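Local coordinates for protein probable transcriptional regulator (Pseudomonas aeruginosa, PDB 2NNN) that probably binds DNA as a dimeric transcription factor of the MarR family, through a winged helix-turn-helix domain, at residues A26-G31 / T39-L44; V45-T50 / N56-L61; Y7-D10 / G14-L17; I32-T37 / R103-A108. All coordinates share one frame; numbering follows the deposited sequence.

Contact 1. Residues A26-G31 / T39-L44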
loop_
_atom_site.group_PDB
_atom_site.type_symbol
_atom_site.label_atom_id
_atom_site.label_comp_id
_atom_site.label_asym_id
_atom_site.label_seq_id
_atom_site.Cartn_x
_atom_site.Cartn_y
_atom_site.Cartn_z
ATOM N N ALA A 26 -9.566 1.840 4.069
ATOM C CA ALA A 26 -10.641 2.004 5.048
ATOM C C ALA A 26 -11.886 2.699 4.460
ATOM O O ALA A 26 -13.006 2.277 4.709
ATOM C CB ALA A 26 -10.129 2.779 6.218
ATOM N N LEU A 27 -11.680 3.760 3.682
ATOM C CA LEU A 27 -12.776 4.477 2.991
ATOM C C LEU A 27 -13.434 3.602 1.926
ATOM O O LEU A 27 -14.650 3.621 1.736
ATOM C CB LEU A 27 -12.246 5.765 2.339
ATOM C CG LEU A 27 -11.594 6.849 3.226
ATOM C CD1 LEU A 27 -10.901 7.896 2.348
ATOM C CD2 LEU A 27 -12.606 7.509 4.118
ATOM N N PHE A 28 -12.612 2.847 1.211
ATOM C CA PHE A 28 -13.104 1.971 0.180
ATOM C C PHE A 28 -13.987 0.846 0.746
ATOM O O PHE A 28 -15.110 0.612 0.258
ATOM C CB PHE A 28 -11.945 1.416 -0.649
ATOM C CG PHE A 28 -12.395 0.712 -1.906
ATOM C CD1 PHE A 28 -12.873 -0.603 -1.854
ATOM C CD2 PHE A 28 -12.370 1.374 -3.138
ATOM C CE1 PHE A 28 -13.299 -1.263 -3.023
ATOM C CE2 PHE A 28 -12.802 0.735 -4.299
ATOM C CZ PHE A 28 -13.262 -0.585 -4.241
ATOM N N ALA A 29 -13.482 0.156 1.763
ATOM C CA ALA A 29 -14.246 -0.890 2.437
ATOM C C ALA A 29 -15.557 -0.364 3.045
ATOM O O ALA A 29 -16.573 -1.079 3.031
ATOM C CB ALA A 29 -13.381 -1.584 3.503
ATOM N N ASN A 30 -15.534 0.870 3.572
ATOM C CA ASN A 30 -16.733 1.499 4.131
ATOM C C ASN A 30 -17.696 1.940 3.053
ATOM O O ASN A 30 -18.898 1.944 3.259
ATOM C CB ASN A 30 -16.399 2.725 4.993
ATOM C CG ASN A 30 -15.599 2.378 6.240
ATOM O OD1 ASN A 30 -15.497 1.219 6.627
ATOM N ND2 ASN A 30 -15.011 3.388 6.862
ATOM N N GLY A 31 -17.168 2.311 1.899
ATOM C CA GLY A 31 -17.951 3.074 0.935
ATOM C C GLY A 31 -18.443 2.368 -0.314
ATOM O O GLY A 31 -19.393 2.841 -0.949
ATOM N N THR A 39 -8.561 -3.815 -5.494
ATOM C CA THR A 39 -7.926 -4.425 -6.676
ATOM C C THR A 39 -8.942 -5.225 -7.462
ATOM O O THR A 39 -8.935 -5.201 -8.698
ATOM C CB THR A 39 -6.696 -5.297 -6.321
ATOM O OG1 THR A 39 -7.023 -6.199 -5.263
ATOM C CG2 THR A 39 -5.547 -4.422 -5.844
ATOM N N GLN A 40 -9.836 -5.911 -6.750
ATOM C CA GLN A 40 -10.974 -6.558 -7.390
ATOM C C GLN A 40 -11.773 -5.585 -8.254
ATOM O O GLN A 40 -12.170 -5.934 -9.360
ATOM C CB GLN A 40 -11.870 -7.259 -6.362
ATOM C CG GLN A 40 -11.328 -8.625 -5.955
ATOM C CD GLN A 40 -11.979 -9.183 -4.703
ATOM O OE1 GLN A 40 -13.072 -8.772 -4.309
ATOM N NE2 GLN A 40 -11.303 -10.137 -4.072
ATOM N N TRP A 41 -11.951 -4.365 -7.757
ATOM C CA TRP A 41 -12.694 -3.294 -8.445
ATOM C C TRP A 41 -11.909 -2.768 -9.638
ATOM O O TRP A 41 -12.481 -2.544 -10.709
ATOM C CB TRP A 41 -13.012 -2.145 -7.464
ATOM C CG TRP A 41 -13.678 -0.934 -8.110
ATOM C CD1 TRP A 41 -13.112 0.300 -8.330
ATOM C CD2 TRP A 41 -15.042 -0.835 -8.595
ATOM N NE1 TRP A 41 -14.029 1.147 -8.919
ATOM C CE2 TRP A 41 -15.215 0.476 -9.098
ATOM C CE3 TRP A 41 -16.124 -1.728 -8.656
ATOM C CZ2 TRP A 41 -16.422 0.905 -9.671
ATOM C CZ3 TRP A 41 -17.329 -1.291 -9.219
ATOM C CH2 TRP A 41 -17.463 0.011 -9.716
ATOM N N ALA A 42 -10.604 -2.569 -9.443
ATOM C CA ALA A 42 -9.688 -2.096 -10.490
ATOM C C ALA A 42 -9.697 -3.023 -11.706
ATOM O O ALA A 42 -9.790 -2.551 -12.842
ATOM C CB ALA A 42 -8.263 -1.967 -9.942
ATOM N N ALA A 43 -9.577 -4.327 -11.459
ATOM C CA ALA A 43 -9.660 -5.335 -12.522
ATOM C C ALA A 43 -11.018 -5.317 -13.194
ATOM O O ALA A 43 -11.093 -5.443 -14.395
ATOM C CB ALA A 43 -9.373 -6.715 -11.987
ATOM N N LEU A 44 -12.087 -5.148 -12.419
ATOM C CA LEU A 44 -13.448 -5.069 -12.986
ATOM C C LEU A 44 -13.578 -3.841 -13.896
ATOM O O LEU A 44 -14.031 -3.947 -15.039
ATOM C CB LEU A 44 -14.493 -4.979 -11.866
ATOM C CG LEU A 44 -15.940 -5.232 -12.255
ATOM C CD1 LEU A 44 -16.241 -6.741 -12.221
ATOM C CD2 LEU A 44 -16.888 -4.471 -11.333
#

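Contact 2. Residues V45-T50 / N56-L61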
loop_
_atom_site.group_PDB
_atom_site.type_symbol
_atom_site.label_atom_id
_atom_site.label_comp_id
_atom_site.label_asym_id
_atom_site.label_seq_id
_atom_site.Cartn_x
_atom_site.Cartn_y
_atom_site.Cartn_z
ATOM N N VAL A 45 -13.187 -2.680 -13.366
ATOM C CA VAL A 45 -13.167 -1.444 -14.135
ATOM C C VAL A 45 -12.359 -1.622 -15.426
ATOM O O VAL A 45 -12.871 -1.339 -16.502
ATOM C CB VAL A 45 -12.663 -0.245 -13.281
ATOM C CG1 VAL A 45 -12.516 1.017 -14.118
ATOM C CG2 VAL A 45 -13.622 0.002 -12.113
ATOM N N ARG A 46 -11.130 -2.127 -15.314
ATOM C CA ARG A 46 -10.258 -2.289 -16.474
ATOM C C ARG A 46 -10.825 -3.220 -17.557
ATOM O O ARG A 46 -10.772 -2.882 -18.738
ATOM C CB ARG A 46 -8.850 -2.731 -16.060
ATOM C CG ARG A 46 -7.814 -2.666 -17.184
ATOM C CD ARG A 46 -7.526 -1.232 -17.589
ATOM N NE ARG A 46 -6.520 -0.617 -16.724
ATOM C CZ ARG A 46 -6.255 0.687 -16.675
ATOM N NH1 ARG A 46 -6.934 1.551 -17.417
ATOM N NH2 ARG A 46 -5.314 1.135 -15.864
ATOM N N LEU A 47 -11.370 -4.372 -17.156
ATOM C CA LEU A 47 -12.081 -5.262 -18.082
ATOM C C LEU A 47 -13.273 -4.603 -18.781
ATOM O O LEU A 47 -13.686 -5.049 -19.857
ATOM C CB LEU A 47 -12.572 -6.512 -17.362
ATOM C CG LEU A 47 -11.597 -7.642 -17.050
ATOM C CD1 LEU A 47 -12.309 -8.686 -16.219
ATOM C CD2 LEU A 47 -10.990 -8.268 -18.309
ATOM N N GLY A 48 -13.845 -3.570 -18.160
ATOM C CA GLY A 48 -14.902 -2.790 -18.780
ATOM C C GLY A 48 -14.371 -1.867 -19.850
ATOM O O GLY A 48 -15.028 -1.653 -20.855
ATOM N N GLU A 49 -13.180 -1.313 -19.631
ATOM C CA GLU A 49 -12.501 -0.484 -20.637
ATOM C C GLU A 49 -12.062 -1.296 -21.856
ATOM O O GLU A 49 -12.266 -0.885 -22.996
ATOM C CB GLU A 49 -11.265 0.198 -20.043
ATOM C CG GLU A 49 -11.568 1.219 -18.966
ATOM C CD GLU A 49 -10.306 1.871 -18.398
ATOM O OE1 GLU A 49 -9.378 2.115 -19.199
ATOM O OE2 GLU A 49 -10.256 2.152 -17.164
ATOM N N THR A 50 -11.467 -2.452 -21.597
ATOM C CA THR A 50 -10.719 -3.196 -22.605
ATOM C C THR A 50 -11.563 -4.140 -23.445
ATOM O O THR A 50 -11.290 -4.338 -24.627
ATOM C CB THR A 50 -9.617 -4.047 -21.942
ATOM O OG1 THR A 50 -10.209 -4.857 -20.924
ATOM C CG2 THR A 50 -8.542 -3.165 -21.327
ATOM N N ASN A 56 -2.939 -12.043 -17.907
ATOM C CA ASN A 56 -1.645 -11.463 -17.543
ATOM C C ASN A 56 -1.480 -10.037 -18.069
ATOM O O ASN A 56 -0.819 -9.192 -17.433
ATOM C CB ASN A 56 -0.508 -12.359 -18.043
ATOM C CG ASN A 56 -0.354 -13.635 -17.209
ATOM O OD1 ASN A 56 -1.146 -13.919 -16.283
ATOM N ND2 ASN A 56 0.685 -14.405 -17.524
ATOM N N GLN A 57 -2.086 -9.780 -19.229
ATOM C CA GLN A 57 -2.158 -8.433 -19.769
ATOM C C GLN A 57 -3.061 -7.555 -18.917
ATOM O O GLN A 57 -2.750 -6.390 -18.690
ATOM C CB GLN A 57 -2.662 -8.459 -21.210
ATOM C CG GLN A 57 -2.700 -7.087 -21.865
ATOM C CD GLN A 57 -2.673 -7.180 -23.370
ATOM O OE1 GLN A 57 -1.632 -7.479 -23.963
ATOM N NE2 GLN A 57 -3.810 -6.922 -24.001
ATOM N N LEU A 58 -4.183 -8.111 -18.466
ATOM C CA LEU A 58 -5.062 -7.416 -17.543
ATOM C C LEU A 58 -4.248 -7.032 -16.290
ATOM O O LEU A 58 -4.386 -5.939 -15.755
ATOM C CB LEU A 58 -6.280 -8.282 -17.184
ATOM C CG LEU A 58 -7.231 -7.736 -16.097
ATOM C CD1 LEU A 58 -7.787 -6.345 -16.423
ATOM C CD2 LEU A 58 -8.370 -8.699 -15.733
ATOM N N GLY A 59 -3.376 -7.948 -15.877
ATOM C CA GLY A 59 -2.496 -7.751 -14.752
ATOM C C GLY A 59 -1.576 -6.582 -14.974
ATOM O O GLY A 59 -1.444 -5.731 -14.102
ATOM N N ARG A 60 -0.968 -6.534 -16.155
ATOM C CA ARG A 60 0.004 -5.500 -16.507
ATOM C C ARG A 60 -0.604 -4.109 -16.756
ATOM O O ARG A 60 0.134 -3.134 -16.923
ATOM C CB ARG A 60 0.845 -5.944 -17.714
ATOM C CG ARG A 60 1.697 -7.195 -17.452
ATOM C CD ARG A 60 2.258 -7.797 -18.739
ATOM N NE ARG A 60 3.560 -7.211 -19.048
ATOM C CZ ARG A 60 3.754 -6.262 -19.958
ATOM N NH1 ARG A 60 2.718 -5.814 -20.658
ATOM N NH2 ARG A 60 4.974 -5.772 -20.181
ATOM N N LEU A 61 -1.935 -4.020 -16.795
ATOM C CA LEU A 61 -2.625 -2.742 -16.967
ATOM C C LEU A 61 -3.193 -2.253 -15.646
ATOM O O LEU A 61 -3.693 -1.123 -15.564
ATOM C CB LEU A 61 -3.751 -2.853 -17.991
ATOM C CG LEU A 61 -3.390 -3.031 -19.476
ATOM C CD1 LEU A 61 -4.507 -3.782 -20.230
ATOM C CD2 LEU A 61 -3.107 -1.683 -20.123
#

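Contact 3. Residues Y7-D10 / G14-L17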
loop_
_atom_site.group_PDB
_atom_site.type_symbol
_atom_site.label_atom_id
_atom_site.label_comp_id
_atom_site.label_asym_id
_atom_site.label_seq_id
_atom_site.Cartn_x
_atom_site.Cartn_y
_atom_site.Cartn_z
ATOM N N TYR A 7 17.042 11.521 10.964
ATOM C CA TYR A 7 16.201 10.380 10.470
ATOM C C TYR A 7 15.023 10.079 11.406
ATOM O O TYR A 7 15.142 9.288 12.355
ATOM C CB TYR A 7 17.054 9.110 10.233
ATOM N N ARG A 8 13.896 10.727 11.122
ATOM C CA ARG A 8 12.635 10.469 11.812
ATOM C C ARG A 8 11.712 9.707 10.862
ATOM O O ARG A 8 11.686 9.975 9.646
ATOM C CB ARG A 8 11.989 11.782 12.268
ATOM N N LEU A 9 10.956 8.764 11.420
ATOM C CA LEU A 9 10.116 7.878 10.619
ATOM C C LEU A 9 9.025 8.616 9.835
ATOM O O LEU A 9 8.774 8.284 8.667
ATOM C CB LEU A 9 9.523 6.756 11.492
ATOM C CG LEU A 9 8.676 5.639 10.860
ATOM C CD1 LEU A 9 9.344 5.021 9.642
ATOM C CD2 LEU A 9 8.367 4.575 11.910
ATOM N N ASP A 10 8.421 9.629 10.466
ATOM C CA ASP A 10 7.251 10.341 9.911
ATOM C C ASP A 10 7.557 11.254 8.724
ATOM O O ASP A 10 6.646 11.778 8.086
ATOM C CB ASP A 10 6.535 11.142 11.002
ATOM C CG ASP A 10 6.251 10.317 12.239
ATOM O OD1 ASP A 10 5.128 9.766 12.347
ATOM O OD2 ASP A 10 7.166 10.205 13.088
ATOM N N GLY A 14 7.961 6.460 2.422
ATOM C CA GLY A 14 7.381 5.113 2.459
ATOM C C GLY A 14 6.318 4.922 3.531
ATOM O O GLY A 14 5.264 4.364 3.269
ATOM N N PHE A 15 6.607 5.392 4.739
ATOM C CA PHE A 15 5.665 5.364 5.866
ATOM C C PHE A 15 4.399 6.162 5.523
ATOM O O PHE A 15 3.279 5.698 5.746
ATOM C CB PHE A 15 6.369 5.939 7.107
ATOM C CG PHE A 15 5.550 5.893 8.371
ATOM C CD1 PHE A 15 4.786 4.764 8.706
ATOM C CD2 PHE A 15 5.575 6.966 9.260
ATOM C CE1 PHE A 15 4.038 4.728 9.862
ATOM C CE2 PHE A 15 4.824 6.932 10.438
ATOM C CZ PHE A 15 4.062 5.810 10.742
ATOM N N ILE A 16 4.599 7.352 4.956
ATOM C CA ILE A 16 3.518 8.234 4.528
ATOM C C ILE A 16 2.659 7.564 3.450
ATOM O O ILE A 16 1.448 7.531 3.564
ATOM C CB ILE A 16 4.093 9.588 4.018
ATOM C CG1 ILE A 16 4.900 10.284 5.139
ATOM C CG2 ILE A 16 2.980 10.494 3.468
ATOM C CD1 ILE A 16 5.514 11.626 4.736
ATOM N N LEU A 17 3.299 7.007 2.419
ATOM C CA LEU A 17 2.577 6.273 1.365
ATOM C C LEU A 17 1.739 5.138 1.911
ATOM O O LEU A 17 0.605 4.976 1.503
ATOM C CB LEU A 17 3.529 5.740 0.294
ATOM C CG LEU A 17 4.104 6.766 -0.665
ATOM C CD1 LEU A 17 5.149 6.085 -1.564
ATOM C CD2 LEU A 17 2.984 7.414 -1.457
#

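Contact 4. Residues I32-T37 / R103-A108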
loop_
_atom_site.group_PDB
_atom_site.type_symbol
_atom_site.label_atom_id
_atom_site.label_comp_id
_atom_site.label_asym_id
_atom_site.label_seq_id
_atom_site.Cartn_x
_atom_site.Cartn_y
_atom_site.Cartn_z
ATOM N N ILE A 32 -17.800 1.262 -0.689
ATOM C CA ILE A 32 -18.063 0.669 -2.020
ATOM C C ILE A 32 -19.401 -0.037 -2.178
ATOM O O ILE A 32 -20.029 0.045 -3.239
ATOM C CB ILE A 32 -16.887 -0.194 -2.579
ATOM C CG1 ILE A 32 -16.955 -0.195 -4.123
ATOM C CG2 ILE A 32 -16.752 -1.540 -1.829
ATOM C CD1 ILE A 32 -16.461 -1.450 -4.760
ATOM N N GLY A 33 -19.833 -0.734 -1.137
ATOM C CA GLY A 33 -21.195 -1.208 -1.097
ATOM C C GLY A 33 -21.408 -2.566 -1.718
ATOM O O GLY A 33 -22.478 -3.144 -1.545
ATOM N N ASN A 34 -20.411 -3.081 -2.441
ATOM C CA ASN A 34 -20.573 -4.366 -3.145
ATOM C C ASN A 34 -19.669 -5.465 -2.602
ATOM O O ASN A 34 -19.588 -6.548 -3.173
ATOM C CB ASN A 34 -20.382 -4.202 -4.658
ATOM C CG ASN A 34 -19.039 -3.593 -5.016
ATOM O OD1 ASN A 34 -18.040 -3.812 -4.323
ATOM N ND2 ASN A 34 -19.006 -2.812 -6.102
ATOM N N GLY A 35 -18.985 -5.179 -1.500
ATOM C CA GLY A 35 -18.101 -6.159 -0.881
ATOM C C GLY A 35 -16.822 -6.501 -1.645
ATOM O O GLY A 35 -16.142 -7.446 -1.277
ATOM N N LEU A 36 -16.490 -5.753 -2.700
ATOM C CA LEU A 36 -15.232 -5.964 -3.442
ATOM C C LEU A 36 -14.033 -5.201 -2.837
ATOM O O LEU A 36 -14.200 -4.107 -2.274
ATOM C CB LEU A 36 -15.396 -5.591 -4.935
ATOM C CG LEU A 36 -16.341 -6.409 -5.838
ATOM C CD1 LEU A 36 -16.444 -5.811 -7.226
ATOM C CD2 LEU A 36 -15.934 -7.870 -5.943
ATOM N N THR A 37 -12.833 -5.778 -2.961
ATOM C CA THR A 37 -11.592 -5.083 -2.600
ATOM C C THR A 37 -11.198 -4.023 -3.656
ATOM O O THR A 37 -11.690 -4.066 -4.794
ATOM C CB THR A 37 -10.427 -6.066 -2.395
ATOM O OG1 THR A 37 -10.126 -6.720 -3.635
ATOM C CG2 THR A 37 -10.782 -7.111 -1.355
ATOM N N ARG A 103 -20.865 -6.585 -15.607
ATOM C CA ARG A 103 -21.125 -5.262 -16.181
ATOM C C ARG A 103 -22.132 -4.454 -15.330
ATOM O O ARG A 103 -21.988 -3.242 -15.147
ATOM C CB ARG A 103 -21.615 -5.384 -17.628
ATOM C CG ARG A 103 -22.166 -4.082 -18.227
ATOM C CD ARG A 103 -21.076 -3.008 -18.366
ATOM N NE ARG A 103 -20.013 -3.480 -19.259
ATOM C CZ ARG A 103 -18.936 -2.782 -19.622
ATOM N NH1 ARG A 103 -18.738 -1.538 -19.178
ATOM N NH2 ARG A 103 -18.056 -3.348 -20.447
ATOM N N ALA A 104 -23.154 -5.138 -14.823
ATOM C CA ALA A 104 -24.170 -4.499 -14.000
ATOM C C ALA A 104 -23.565 -4.054 -12.655
ATOM O O ALA A 104 -23.907 -2.991 -12.133
ATOM C CB ALA A 104 -25.358 -5.440 -13.801
ATOM N N GLU A 105 -22.644 -4.877 -12.139
ATOM C CA GLU A 105 -21.885 -4.609 -10.904
ATOM C C GLU A 105 -21.058 -3.334 -11.024
ATOM O O GLU A 105 -21.048 -2.500 -10.123
ATOM C CB GLU A 105 -20.940 -5.768 -10.647
ATOM C CG GLU A 105 -20.104 -5.654 -9.401
ATOM C CD GLU A 105 -20.744 -6.334 -8.212
ATOM O OE1 GLU A 105 -21.922 -6.735 -8.295
ATOM O OE2 GLU A 105 -20.060 -6.468 -7.184
ATOM N N LEU A 106 -20.351 -3.212 -12.147
ATOM C CA LEU A 106 -19.576 -2.023 -12.480
ATOM C C LEU A 106 -20.444 -0.768 -12.438
ATOM O O LEU A 106 -20.140 0.163 -11.700
ATOM C CB LEU A 106 -18.903 -2.194 -13.856
ATOM C CG LEU A 106 -17.961 -1.109 -14.397
ATOM C CD1 LEU A 106 -16.878 -0.751 -13.354
ATOM C CD2 LEU A 106 -17.312 -1.541 -15.743
ATOM N N GLU A 107 -21.536 -0.756 -13.210
ATOM C CA GLU A 107 -22.471 0.387 -13.234
ATOM C C GLU A 107 -23.081 0.709 -11.865
ATOM O O GLU A 107 -23.260 1.875 -11.520
ATOM C CB GLU A 107 -23.587 0.177 -14.268
ATOM C CG GLU A 107 -23.095 -0.283 -15.654
ATOM C CD GLU A 107 -21.962 0.573 -16.227
ATOM O OE1 GLU A 107 -22.055 1.830 -16.197
ATOM O OE2 GLU A 107 -20.977 -0.022 -16.723
ATOM N N ALA A 108 -23.404 -0.332 -11.101
ATOM C CA ALA A 108 -24.012 -0.186 -9.773
ATOM C C ALA A 108 -22.989 0.331 -8.763
ATOM O O ALA A 108 -23.365 0.888 -7.738
ATOM C CB ALA A 108 -24.612 -1.506 -9.305
#

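Contact 1. Residues A26-G31 / T39-L44
The edge of the Phe28 ring points at Trp41. Trp41 CB and CG both lie near the plane of that ring, beyond its far end. The closest pair is Phe28 CZ and Trp41 CB, 3.6 Å apart. Phe28 CZ is also 3.9 Å from Trp41 CG, so the phenyl meets the indole where it joins its stem. A weaker touch follows along the five-membered ring, with Phe28 CE2 4.1 Å from Trp41 CD1. The phenyl and pyrrole planes are inclined at 58°, neither stacked nor perpendicular. In both residues CG stands anti to the backbone N (chi1 -169° in Phe28, 175° in Trp41). Each ring thus leaves its helix beside its own carbonyl carbon, and the two side chains cross at about a right angle.

The contact is small, purely apolar and buried. Ile116 of helix 100-121 also packs on Phe28. Leu106 and Ala113 of the same helix reach Trp41, as do Ile32 and Asn34 from the intervening loop. One aromatic pair therefore joins helix 13-31 to helix 38-50 beside the long helix 100-121. This fits the seam, as in MarR proteins, between the helical dimerisation region and the winged helix domain.

Contact 2. Residues V45-T50 / N56-L61
Arg46 reaches across to the backbone of Leu61, and Leu58 packs with its two methyl branches on Arg46 and Leu47. The NH2 of Arg46 donates to Leu61 O at 2.8 Å. Arg46 NE gives a weak second bond to Leu61 O at 3.1 Å. The NH2 donor lies nearly in line with the carbonyl, at a C=O...N angle of 165°, while the oxygen is tilted somewhat out of the guanidinium plane. Both N-H groups point at the oxygen at a bend (137° for NH2), as expected when two donors share one acceptor. The stem of Arg46 runs past Leu58, with Arg46 CG 3.8 Å from Leu58 CD1. On the other branch, Leu58 CD2 sits 3.6 Å from Leu47 CG. These two leucines cross at about a right angle. At the margin Thr50 CG2 is 4.2 Å from Leu61 CD1.

Further out, bends at chi2 and chi3 fold the arginine toward Leu61. Arg46 NH1 forms a salt bridge with Glu49 OE1 at 3.1 Å. NH1 also pairs with Asp10 of the second subunit. Behind Leu58 stand Ile69 and Val73 of helix 66-78, and Leu47 rests on Val96 and Leu98 of strand 93-98. The axes of segments 45-50 and 56-61 come within 10.5 Å, their directions 110° apart.

Arg46 thus combines two roles. It holds the carbonyl of Leu61, and its charge is probably balanced by Glu49 and by Asp10 of the second subunit. These carboxylates probably also hold the guanidinium in place, and they tie the helix-turn-helix region to the dimer interface.

Contact 3. Residues Y7-D10 / G14-L17
Leu9 lies over one face of the Phe15 ring, and this is the tight part of the contact. Leu9 CG sits 4.1 Å from the ring centroid, 24° off the normal, in a CH-pi contact shifted toward the rim. Its nearest ring atom is Phe15 CD2, at 3.7 Å from Leu9 CG. The backbone joins in, with Leu9 O 3.5 Å from the same Phe15 CD2. Phe15 CG is anti to its backbone N (chi1 -176°), which swings the ring back toward the preceding turn. Beside it, Ile16 CD1 packs on Asp10 O at 3.5 Å.

The more exposed side belongs to Asp10. Its carboxylate runs alongside the ring, with the two planes 68° apart. Asp10 OD1 approaches the ring edge at Phe15 CE2, 3.4 Å away, where the C-H groups probably suit a negative oxygen. The stronger partner is in the other chain: Asp10 OD2 forms a salt bridge with Arg46 of the second subunit. That same arginine packs on Phe15, while Ile140 of the second subunit meets Ile16.

The N-terminal arm is thus folded back on the start of helix 13-31 and pressed against the partner chain, part of the intertwined helical dimer interface of MarR proteins.

Contact 4. Residues I32-T37 / R103-A108
Glu105 brings its carboxylate against Asn34 and Leu36, in the connection between the first long helix and the winged helix domain of this MarR fold. The loop 32-37 here meets helix 100-121.

Across the contact the touches are van der Waals. Glu105 OE2 lies 3.4 Å from Asn34 CB and 3.7 Å from Leu36 CD1. The amide of Asn34 and the carboxylate of Glu105 are nearly parallel, 16° apart, but are not hydrogen-bonded. A bend at chi2 (93°) turns the glutamate carboxylate toward the loop. Arg79 touches both Leu36 and Glu105 from another loop.

The polar interactions do not cross the contact. Asn34 OD1 lies 3.0 Å from Leu36 N. The geometry fits an Asx turn, though doubtfully, because OD1 is modelled too close to Ile32. Positive phi at Gly33 turns the chain out of helix 13-31. At the other end of the loop Thr37 is the N-cap of helix 38-50, its OG1 bonded to Gln40 N. On helix 100-121 Arg103 NH2 bonds weakly to Gly48 O. The salt bridge of Arg103 with Glu107, one turn on, is long: Glu107 OE2 lies at the edge of the Arg103 guanidinium, in its plane, 3.7 Å from Arg103 NH1.

How the contacts relate
From the N terminus, contact 3 closes first, a short turn folding the arm onto helix 13-31. Contact 1 then closes the loop between helix 13-31 and helix 38-50. Contact 4 starts inside that loop and ends far along the chain on helix 100-121, so contacts 1 and 4 cross. They touch where Phe28 meets Leu36 and Trp41 meets Leu106. Contact 2 follows contact 1 on helix 38-50 and is nested inside the long loop closed by contact 4. Contact 3 lies about 32 Å from contact 2, centre to centre, within one chain. In the dimer, however, contact 3 of one chain meets contact 2 of the other.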